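Long-range contacts in 5-Carboxyvanillate Decarboxylase (Novosphingobium aromaticivorans, PDB 4QRN), which probably catalyses the metal-dependent, non-oxidative decarboxylation of 5-carboxyvanillate to vanillate, with manganese bound at its active site: residues 187-192 with 242-247; 25-30 with 344-349; 61-66 with 214-219. All coordinates share one frame; numbering follows the deposited sequence.

Overall arrangement
The chain meets contact 2 first: residues 25-30, in the loop ahead of strand 38-44, pair with helix 343-350 near the C terminus and so close a loop of more than 300 residues that holds both other contacts. Residues 61-66, opening helix 64-75, then meet 214-219 (contact 3), in the loop following strand 207-209. Between these two segments the chain passes 187-192, which later joins helix 233-248 in contact 1, so contacts 1 and 3 cross along the sequence. These two also touch in space, through Tyr187 and Pro215, and both reach the second subunit. Contact 2 lies on the opposite side of the chain's centre from both, about 38 and 37 Å away, centre to centre.

Contact 1: residues 187-192 with 242-247; sequences YLDEEF and LLRLIT
A type I beta turn running from Tyr187 to Glu190, in the loop between strand 177-179 and helix 194-203 of this amidohydrolase-family fold, is fastened to helix 233-248 by a salt bridge between Asp189 and Arg244. The arginine approaches side-on: NE reaches Asp189 OD1 at 2.8 Å, and NH1 lies 3.0 Å from Asp189 OD2 while also donating to OD1. The two flat groups are not coplanar, their planes being 54° apart; NE meets OD1 from above the carboxylate plane, whereas NH1 addresses both oxygens on their syn sides. A bend at chi3 (59°) turns the guanidinium in toward the turn, where Tyr187 CB lies over one face, toward the rim, 3.6 Å from Arg244 NE. The tyrosine ring lies obliquely beside NH2, and its hydroxyl is hydrogen-bonded to Glu237. Next to the ion pair, Leu245 CD2 packs 4.1 Å from Leu188 CB and 3.7 Å from Asp189 N. Arg244 NH2 forms a second salt bridge, with Glu224 of the second subunit. With carboxylates from both subunits as partners, the buried guanidinium probably stays charged, and it couples the turn, the helix and the dimer interface through one side chain.

Contact 2: residues 25-30 with 344-349; sequences QDLKTG and DEVRAM
Arg347 grips the backbone carbonyl of Gln25 side-on with two nitrogens. The stronger bond runs from Arg347 NH2 to Gln25 O, 2.7 Å long and nearly straight at 163°, in the carbonyl plane on a lone pair. Arg347 NE adds a longer one to the same Gln25 O, at 3.2 Å, from above that plane. At the other end of the guanidinium, NH1 makes a salt bridge with Asp344 OD1 at 2.9 Å, one turn back along the helix, so that bonds at two edges fix the rotation of the group. Water extends the network: one molecule donates to both Gln25 OE1 and Asp344 OD1, and a second donates to Asp26 O while accepting a weak bond from Arg347 NE.

The contact joins the irregular N-terminal segment, ahead of strand 38-44, to helix 343-350 close to the C-terminal end of the amidohydrolase fold. Arg347 spans the gap with its chain extended from CG to NE, and the guanidinium is sandwiched. Gln25, bent at chi2 (-59°), folds its amide over one face, placing OE1 above the centre and 3.3 Å from Arg347 CZ, with the amide plane tilted 33° from the guanidinium. Leu27 CD1 lies over the opposite face, toward the rim, 4.0 Å from Arg347 NH2. The other methyl of the leucine, CD2, turns to the helix surface and meets Val346 CG1 at 3.8 Å and Arg347 CG at 4.0 Å. Farther out, Leu27 also touches Ala343 and Asp350, while Val346 packs on Arg37 and Tyr333.

Contact 3: residues 61-66 with 214-219; sequences TADKGM and SPDSMI. With GOL (glycerol), chain G.
Asp216 OD1 accepts the amide of Lys64 through its syn lone pair, in a nearly straight bond (Lys64 N to Asp216 OD1 2.9 Å, 164°). The same oxygen lies 3.4 Å from Asp63 CB. Alongside, Ile219 reaches the backbone of the glycine, with its CD1 3.6 Å from Gly65 CA, and its CG2 branch rests against Lys64 CB. One water is hydrogen-bonded to Gly65 N, Ser214 O and Asp216 OD1, and another joins Ser214 O to Asp63 OD2.

These contacts gather at the N terminus of helix 64-75, whose N-cap is Asp63. A chi1 of 72° swings its carboxylate back over the first turn, where OD1 takes the Met66 amide (Met66 N to Asp63 OD1 2.9 Å). The amides of Lys64, Gly65 and Met66 are thus met by Asp216, water and Asp63 respectively. The two carboxylates are close, Asp63 OD2 being 4.5 Å from Asp216 OD1, a proximity that the helix end probably eases. A glycerol, probably from the crystallisation liquor, bridges the segments: its O1 donates to Asp63 OD2 (2.7 Å) and accepts from Asp216 N. Farther out, the lysine chain leads away to a salt bridge with Asp220, and Pro215 packs on Tyr187 and Glu237.

Contact 1: residues 187-192 with 242-247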
loop_
_atom_site.group_PDB
_atom_site.type_symbol
_atom_site.label_atom_id
_atom_site.label_comp_id
_atom_site.label_asym_id
_atom_site.label_seq_id
_atom_site.Cartn_x
_atom_site.Cartn_y
_atom_site.Cartn_z
ATOM N N TYR A 187 16.391 -1.632 -8.620
ATOM C CA TYR A 187 15.548 -2.753 -8.192
ATOM C C TYR A 187 15.993 -4.051 -8.828
ATOM O O TYR A 187 16.609 -4.066 -9.903
ATOM C CB TYR A 187 14.061 -2.423 -8.504
ATOM C CG TYR A 187 13.585 -1.251 -7.662
ATOM C CD1 TYR A 187 13.794 0.072 -8.055
ATOM C CD2 TYR A 187 13.041 -1.484 -6.401
ATOM C CE1 TYR A 187 13.451 1.135 -7.217
ATOM C CE2 TYR A 187 12.685 -0.431 -5.548
ATOM C CZ TYR A 187 12.901 0.879 -5.968
ATOM O OH TYR A 187 12.608 1.939 -5.156
ATOM N N LEU A 188 15.657 -5.143 -8.162
ATOM C CA LEU A 188 16.226 -6.456 -8.492
ATOM C C LEU A 188 15.684 -7.045 -9.779
ATOM O O LEU A 188 16.199 -8.063 -10.234
ATOM C CB LEU A 188 15.991 -7.430 -7.333
ATOM C CG LEU A 188 16.780 -7.129 -6.053
ATOM C CD1 LEU A 188 16.166 -7.938 -4.936
ATOM C CD2 LEU A 188 18.301 -7.422 -6.197
ATOM N N ASP A 189 14.664 -6.428 -10.376
ATOM C CA ASP A 189 14.185 -6.870 -11.681
ATOM C C ASP A 189 15.124 -6.501 -12.821
ATOM O O ASP A 189 14.957 -6.994 -13.921
ATOM C CB ASP A 189 12.812 -6.272 -11.967
ATOM C CG ASP A 189 12.819 -4.756 -11.904
ATOM O OD1 ASP A 189 12.843 -4.218 -10.781
ATOM O OD2 ASP A 189 12.831 -4.117 -12.988
ATOM N N GLU A 190 16.106 -5.635 -12.576
ATOM C CA GLU A 190 17.070 -5.324 -13.642
ATOM C C GLU A 190 17.940 -6.537 -13.918
ATOM O O GLU A 190 18.337 -7.249 -12.980
ATOM C CB GLU A 190 17.996 -4.188 -13.246
ATOM C CG GLU A 190 17.383 -2.829 -13.198
ATOM C CD GLU A 190 18.471 -1.784 -13.159
ATOM O OE1 GLU A 190 19.376 -1.818 -14.022
ATOM O OE2 GLU A 190 18.452 -0.952 -12.248
ATOM N N GLU A 191 18.269 -6.742 -15.193
ATOM C CA GLU A 191 19.101 -7.879 -15.576
ATOM C C GLU A 191 20.443 -7.881 -14.841
ATOM O O GLU A 191 21.003 -8.946 -14.576
ATOM C CB GLU A 191 19.356 -7.877 -17.081
ATOM C CG GLU A 191 18.122 -8.214 -17.906
ATOM C CD GLU A 191 18.454 -8.649 -19.319
ATOM O OE1 GLU A 191 19.560 -8.327 -19.804
ATOM O OE2 GLU A 191 17.607 -9.319 -19.944
ATOM N N PHE A 192 20.970 -6.700 -14.512
ATOM C CA PHE A 192 22.234 -6.595 -13.782
ATOM C C PHE A 192 22.279 -7.484 -12.538
ATOM O O PHE A 192 23.334 -8.009 -12.197
ATOM C CB PHE A 192 22.436 -5.130 -13.407
ATOM C CG PHE A 192 23.681 -4.847 -12.621
ATOM C CD1 PHE A 192 24.935 -4.900 -13.220
ATOM C CD2 PHE A 192 23.595 -4.473 -11.284
ATOM C CE1 PHE A 192 26.087 -4.606 -12.493
ATOM C CE2 PHE A 192 24.739 -4.173 -10.557
ATOM C CZ PHE A 192 25.986 -4.237 -11.160
ATOM N N LEU A 242 8.489 -6.258 -4.658
ATOM C CA LEU A 242 8.002 -7.604 -4.902
ATOM C C LEU A 242 7.119 -7.626 -6.151
ATOM O O LEU A 242 7.225 -8.534 -6.997
ATOM C CB LEU A 242 7.265 -8.138 -3.694
ATOM C CG LEU A 242 6.639 -9.527 -3.874
ATOM C CD1 LEU A 242 7.658 -10.585 -4.309
ATOM C CD2 LEU A 242 5.947 -9.927 -2.583
ATOM N N LEU A 243 6.232 -6.634 -6.293
ATOM C CA LEU A 243 5.346 -6.612 -7.446
ATOM C C LEU A 243 6.131 -6.506 -8.755
ATOM O O LEU A 243 5.814 -7.177 -9.737
ATOM C CB LEU A 243 4.339 -5.477 -7.309
ATOM C CG LEU A 243 3.274 -5.387 -8.398
ATOM C CD1 LEU A 243 2.467 -6.682 -8.538
ATOM C CD2 LEU A 243 2.331 -4.215 -8.113
ATOM N N ARG A 244 7.171 -5.665 -8.797
ATOM C CA ARG A 244 8.063 -5.507 -9.963
ATOM C C ARG A 244 8.694 -6.837 -10.344
ATOM O O ARG A 244 8.832 -7.178 -11.509
ATOM C CB ARG A 244 9.205 -4.509 -9.651
ATOM C CG ARG A 244 8.779 -3.046 -9.778
ATOM C CD ARG A 244 9.878 -2.007 -9.525
ATOM N NE ARG A 244 11.011 -2.134 -10.434
ATOM C CZ ARG A 244 11.697 -1.118 -10.959
ATOM N NH1 ARG A 244 12.742 -1.375 -11.720
ATOM N NH2 ARG A 244 11.349 0.148 -10.746
ATOM N N LEU A 245 9.131 -7.574 -9.327
ATOM C CA LEU A 245 9.741 -8.867 -9.587
ATOM C C LEU A 245 8.730 -9.881 -10.121
ATOM O O LEU A 245 9.028 -10.632 -11.060
ATOM C CB LEU A 245 10.403 -9.392 -8.324
ATOM C CG LEU A 245 11.762 -8.764 -8.044
ATOM C CD1 LEU A 245 12.187 -9.015 -6.596
ATOM C CD2 LEU A 245 12.819 -9.322 -9.005
ATOM N N ILE A 246 7.529 -9.906 -9.544
ATOM C CA ILE A 246 6.513 -10.818 -10.057
ATOM C C ILE A 246 6.221 -10.474 -11.517
ATOM O O ILE A 246 6.197 -11.358 -12.388
ATOM C CB ILE A 246 5.235 -10.752 -9.201
ATOM C CG1 ILE A 246 5.494 -11.308 -7.788
ATOM C CG2 ILE A 246 4.096 -11.487 -9.903
ATOM C CD1 ILE A 246 4.388 -11.012 -6.814
ATOM N N THR A 247 6.021 -9.197 -11.817
ATOM C CA THR A 247 5.561 -8.816 -13.140
ATOM C C THR A 247 6.653 -8.825 -14.203
ATOM O O THR A 247 6.328 -8.861 -15.389
ATOM C CB THR A 247 4.786 -7.492 -13.127
ATOM O OG1 THR A 247 5.623 -6.438 -12.633
ATOM C CG2 THR A 247 3.522 -7.622 -12.268
#

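Contact 2: residues 25-30 with 344-349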
loop_
_atom_site.group_PDB
_atom_site.type_symbol
_atom_site.label_atom_id
_atom_site.label_comp_id
_atom_site.label_asym_id
_atom_site.label_seq_id
_atom_site.Cartn_x
_atom_site.Cartn_y
_atom_site.Cartn_z
ATOM N N GLN A 25 0.697 -14.227 32.619
ATOM C CA GLN A 25 1.628 -13.319 31.979
ATOM C C GLN A 25 2.864 -14.081 31.527
ATOM O O GLN A 25 3.658 -13.550 30.755
ATOM C CB GLN A 25 2.028 -12.192 32.939
ATOM C CG GLN A 25 0.865 -11.268 33.282
ATOM C CD GLN A 25 0.268 -10.626 32.051
ATOM O OE1 GLN A 25 0.908 -9.811 31.390
ATOM N NE2 GLN A 25 -0.964 -10.994 31.732
ATOM N N ASP A 26 3.049 -15.306 32.016
ATOM C CA ASP A 26 4.230 -16.081 31.638
ATOM C C ASP A 26 4.303 -16.279 30.124
ATOM O O ASP A 26 3.318 -16.627 29.468
ATOM C CB ASP A 26 4.212 -17.460 32.288
ATOM C CG ASP A 26 4.271 -17.420 33.809
ATOM O OD1 ASP A 26 4.579 -16.355 34.398
ATOM O OD2 ASP A 26 4.009 -18.487 34.416
ATOM N N LEU A 27 5.476 -16.070 29.570
ATOM C CA LEU A 27 5.735 -16.424 28.182
ATOM C C LEU A 27 6.985 -17.268 28.252
ATOM O O LEU A 27 8.071 -16.746 28.534
ATOM C CB LEU A 27 5.984 -15.166 27.369
ATOM C CG LEU A 27 4.739 -14.357 27.022
ATOM C CD1 LEU A 27 5.151 -13.034 26.432
ATOM C CD2 LEU A 27 3.873 -15.117 26.023
ATOM N N LYS A 28 6.824 -18.570 28.024
ATOM C CA LYS A 28 7.894 -19.508 28.330
ATOM C C LYS A 28 8.498 -20.055 27.062
ATOM O O LYS A 28 7.777 -20.410 26.124
ATOM C CB LYS A 28 7.347 -20.682 29.145
ATOM C CG LYS A 28 6.592 -20.291 30.402
ATOM C CD LYS A 28 6.077 -21.532 31.110
ATOM C CE LYS A 28 5.257 -21.184 32.327
ATOM N NZ LYS A 28 4.755 -22.416 32.998
ATOM N N THR A 29 9.811 -20.161 27.036
ATOM C CA THR A 29 10.473 -21.009 26.051
ATOM C C THR A 29 10.191 -22.479 26.326
ATOM O O THR A 29 9.756 -22.844 27.416
ATOM C CB THR A 29 11.978 -20.742 26.030
ATOM O OG1 THR A 29 12.494 -20.987 27.339
ATOM C CG2 THR A 29 12.257 -19.270 25.627
ATOM N N GLY A 30 10.421 -23.312 25.316
ATOM C CA GLY A 30 10.382 -24.752 25.492
ATOM C C GLY A 30 9.222 -25.458 24.831
ATOM O O GLY A 30 9.188 -26.688 24.843
ATOM N N ASP A 344 2.924 -8.228 24.996
ATOM C CA ASP A 344 1.484 -8.383 24.803
ATOM C C ASP A 344 1.134 -8.850 23.393
ATOM O O ASP A 344 0.085 -9.470 23.211
ATOM C CB ASP A 344 0.746 -7.075 25.117
ATOM C CG ASP A 344 0.548 -6.842 26.590
ATOM O OD1 ASP A 344 0.624 -7.791 27.388
ATOM O OD2 ASP A 344 0.253 -5.691 26.936
ATOM N N GLU A 345 1.960 -8.561 22.393
ATOM C CA GLU A 345 1.690 -9.076 21.042
ATOM C C GLU A 345 1.843 -10.590 21.021
ATOM O O GLU A 345 1.036 -11.267 20.391
ATOM C CB GLU A 345 2.598 -8.401 20.014
ATOM C CG GLU A 345 2.185 -6.974 19.756
ATOM C CD GLU A 345 2.985 -6.264 18.674
ATOM O OE1 GLU A 345 4.031 -6.786 18.220
ATOM O OE2 GLU A 345 2.523 -5.160 18.291
ATOM N N VAL A 346 2.877 -11.110 21.672
ATOM C CA VAL A 346 3.048 -12.551 21.716
ATOM C C VAL A 346 1.830 -13.182 22.394
ATOM O O VAL A 346 1.311 -14.192 21.932
ATOM C CB VAL A 346 4.353 -12.963 22.435
ATOM C CG1 VAL A 346 4.540 -14.470 22.323
ATOM C CG2 VAL A 346 5.560 -12.232 21.827
ATOM N N ARG A 347 1.358 -12.583 23.498
ATOM C CA ARG A 347 0.195 -13.111 24.185
ATOM C C ARG A 347 -1.024 -13.132 23.277
ATOM O O ARG A 347 -1.812 -14.096 23.292
ATOM C CB ARG A 347 -0.090 -12.310 25.458
ATOM C CG ARG A 347 1.033 -12.389 26.446
ATOM C CD ARG A 347 0.699 -11.707 27.797
ATOM N NE ARG A 347 1.874 -11.802 28.677
ATOM C CZ ARG A 347 2.747 -10.820 28.904
ATOM N NH1 ARG A 347 2.577 -9.598 28.413
ATOM N NH2 ARG A 347 3.803 -11.061 29.658
ATOM N N ALA A 348 -1.231 -12.067 22.525
ATOM C CA ALA A 348 -2.381 -12.020 21.631
ATOM C C ALA A 348 -2.274 -13.113 20.572
ATOM O O ALA A 348 -3.265 -13.772 20.240
ATOM C CB ALA A 348 -2.498 -10.654 20.979
ATOM N N MET A 349 -1.083 -13.303 20.026
ATOM C CA MET A 349 -0.888 -14.323 18.999
ATOM C C MET A 349 -1.126 -15.722 19.568
ATOM O O MET A 349 -1.759 -16.561 18.918
ATOM C CB MET A 349 0.509 -14.189 18.365
ATOM C CG MET A 349 0.751 -12.854 17.649
ATOM S SD MET A 349 -0.364 -12.569 16.253
ATOM C CE MET A 349 -1.756 -11.744 17.013
HETATM O O HOH W 1 -0.064 -7.619 30.040
HETATM O O HOH W 2 1.383 -14.859 28.577
#

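Contact 3: residues 61-66 with 214-219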
loop_
_atom_site.group_PDB
_atom_site.type_symbol
_atom_site.label_atom_id
_atom_site.label_comp_id
_atom_site.label_asym_id
_atom_site.label_seq_id
_atom_site.Cartn_x
_atom_site.Cartn_y
_atom_site.Cartn_z
ATOM N N THR A 61 26.658 12.454 1.735
ATOM C CA THR A 61 26.471 11.416 0.731
ATOM C C THR A 61 25.328 10.460 1.089
ATOM O O THR A 61 24.909 9.659 0.252
ATOM C CB THR A 61 27.747 10.603 0.493
ATOM O OG1 THR A 61 28.155 9.963 1.713
ATOM C CG2 THR A 61 28.888 11.481 -0.037
ATOM N N ALA A 62 24.812 10.546 2.312
ATOM C CA ALA A 62 23.601 9.802 2.697
ATOM C C ALA A 62 22.403 10.282 1.904
ATOM O O ALA A 62 22.235 11.501 1.700
ATOM C CB ALA A 62 23.338 10.035 4.149
ATOM N N ASP A 63 21.556 9.345 1.470
ATOM C CA ASP A 63 20.311 9.723 0.834
ATOM C C ASP A 63 19.320 10.201 1.884
ATOM O O ASP A 63 19.579 10.140 3.087
ATOM C CB ASP A 63 19.780 8.631 -0.123
ATOM C CG ASP A 63 19.228 7.386 0.553
ATOM O OD1 ASP A 63 19.152 7.294 1.806
ATOM O OD2 ASP A 63 18.869 6.462 -0.217
ATOM N N LYS A 64 18.187 10.739 1.444
ATOM C CA LYS A 64 17.245 11.304 2.401
ATOM C C LYS A 64 16.706 10.253 3.361
ATOM O O LYS A 64 16.450 10.537 4.538
ATOM C CB LYS A 64 16.085 11.984 1.668
ATOM C CG LYS A 64 16.530 13.238 0.905
ATOM C CD LYS A 64 15.328 13.960 0.315
ATOM C CE LYS A 64 15.708 15.189 -0.464
ATOM N NZ LYS A 64 14.507 16.015 -0.704
ATOM N N GLY A 65 16.516 9.037 2.868
ATOM C CA GLY A 65 16.025 7.975 3.721
ATOM C C GLY A 65 17.006 7.640 4.834
ATOM O O GLY A 65 16.584 7.372 5.961
ATOM N N MET A 66 18.299 7.591 4.528
ATOM C CA MET A 66 19.286 7.288 5.551
ATOM C C MET A 66 19.312 8.420 6.579
ATOM O O MET A 66 19.411 8.160 7.787
ATOM C CB MET A 66 20.671 7.068 4.934
ATOM C CG MET A 66 21.747 6.848 5.980
ATOM S SD MET A 66 23.375 6.514 5.304
ATOM C CE MET A 66 23.104 4.919 4.560
ATOM N N SER A 214 12.460 4.568 0.891
ATOM C CA SER A 214 12.412 4.776 -0.538
ATOM C C SER A 214 13.652 5.528 -1.006
ATOM O O SER A 214 14.243 6.302 -0.246
ATOM C CB SER A 214 11.184 5.625 -0.869
ATOM O OG SER A 214 9.968 4.971 -0.539
ATOM N N PRO A 215 14.036 5.338 -2.267
ATOM C CA PRO A 215 15.125 6.142 -2.820
ATOM C C PRO A 215 14.726 7.605 -2.997
ATOM O O PRO A 215 13.541 7.949 -2.928
ATOM C CB PRO A 215 15.425 5.453 -4.154
ATOM C CG PRO A 215 14.097 4.861 -4.563
ATOM C CD PRO A 215 13.437 4.439 -3.271
ATOM N N ASP A 216 15.715 8.455 -3.228
ATOM C CA ASP A 216 15.468 9.873 -3.383
ATOM C C ASP A 216 14.480 10.163 -4.510
ATOM O O ASP A 216 13.797 11.191 -4.477
ATOM C CB ASP A 216 16.788 10.614 -3.632
ATOM C CG ASP A 216 17.585 10.862 -2.365
ATOM O OD1 ASP A 216 17.145 10.508 -1.260
ATOM O OD2 ASP A 216 18.691 11.433 -2.478
ATOM N N SER A 217 14.394 9.284 -5.506
ATOM C CA SER A 217 13.444 9.441 -6.613
ATOM C C SER A 217 11.976 9.328 -6.199
ATOM O O SER A 217 11.093 9.655 -6.981
ATOM C CB SER A 217 13.714 8.362 -7.670
ATOM O OG SER A 217 13.561 7.083 -7.086
ATOM N N MET A 218 11.703 8.843 -4.994
ATOM C CA MET A 218 10.325 8.570 -4.576
ATOM C C MET A 218 9.969 9.086 -3.191
ATOM O O MET A 218 8.791 9.174 -2.852
ATOM C CB MET A 218 10.117 7.033 -4.662
ATOM C CG MET A 218 8.745 6.497 -4.620
ATOM S SD MET A 218 8.779 4.863 -5.389
ATOM C CE MET A 218 7.070 4.466 -4.970
ATOM N N ILE A 219 10.945 9.425 -2.363
ATOM C CA ILE A 219 10.660 9.626 -0.946
ATOM C C ILE A 219 9.986 10.946 -0.575
ATOM O O ILE A 219 9.362 11.029 0.493
ATOM C CB ILE A 219 11.977 9.457 -0.134
ATOM C CG1 ILE A 219 11.697 9.173 1.344
ATOM C CG2 ILE A 219 12.898 10.660 -0.344
ATOM C CD1 ILE A 219 12.939 8.810 2.117
HETATM C C1 GOL G . 19.092 6.438 -3.596
HETATM O O1 GOL G . 18.224 7.135 -2.725
HETATM C C2 GOL G . 20.468 7.107 -3.611
HETATM O O2 GOL G . 21.365 6.365 -4.421
HETATM C C3 GOL G . 20.351 8.535 -4.122
HETATM O O3 GOL G . 19.516 8.550 -5.256
HETATM O O HOH W 3 16.659 5.058 0.782
HETATM O O HOH W 4 16.163 8.358 0.139
#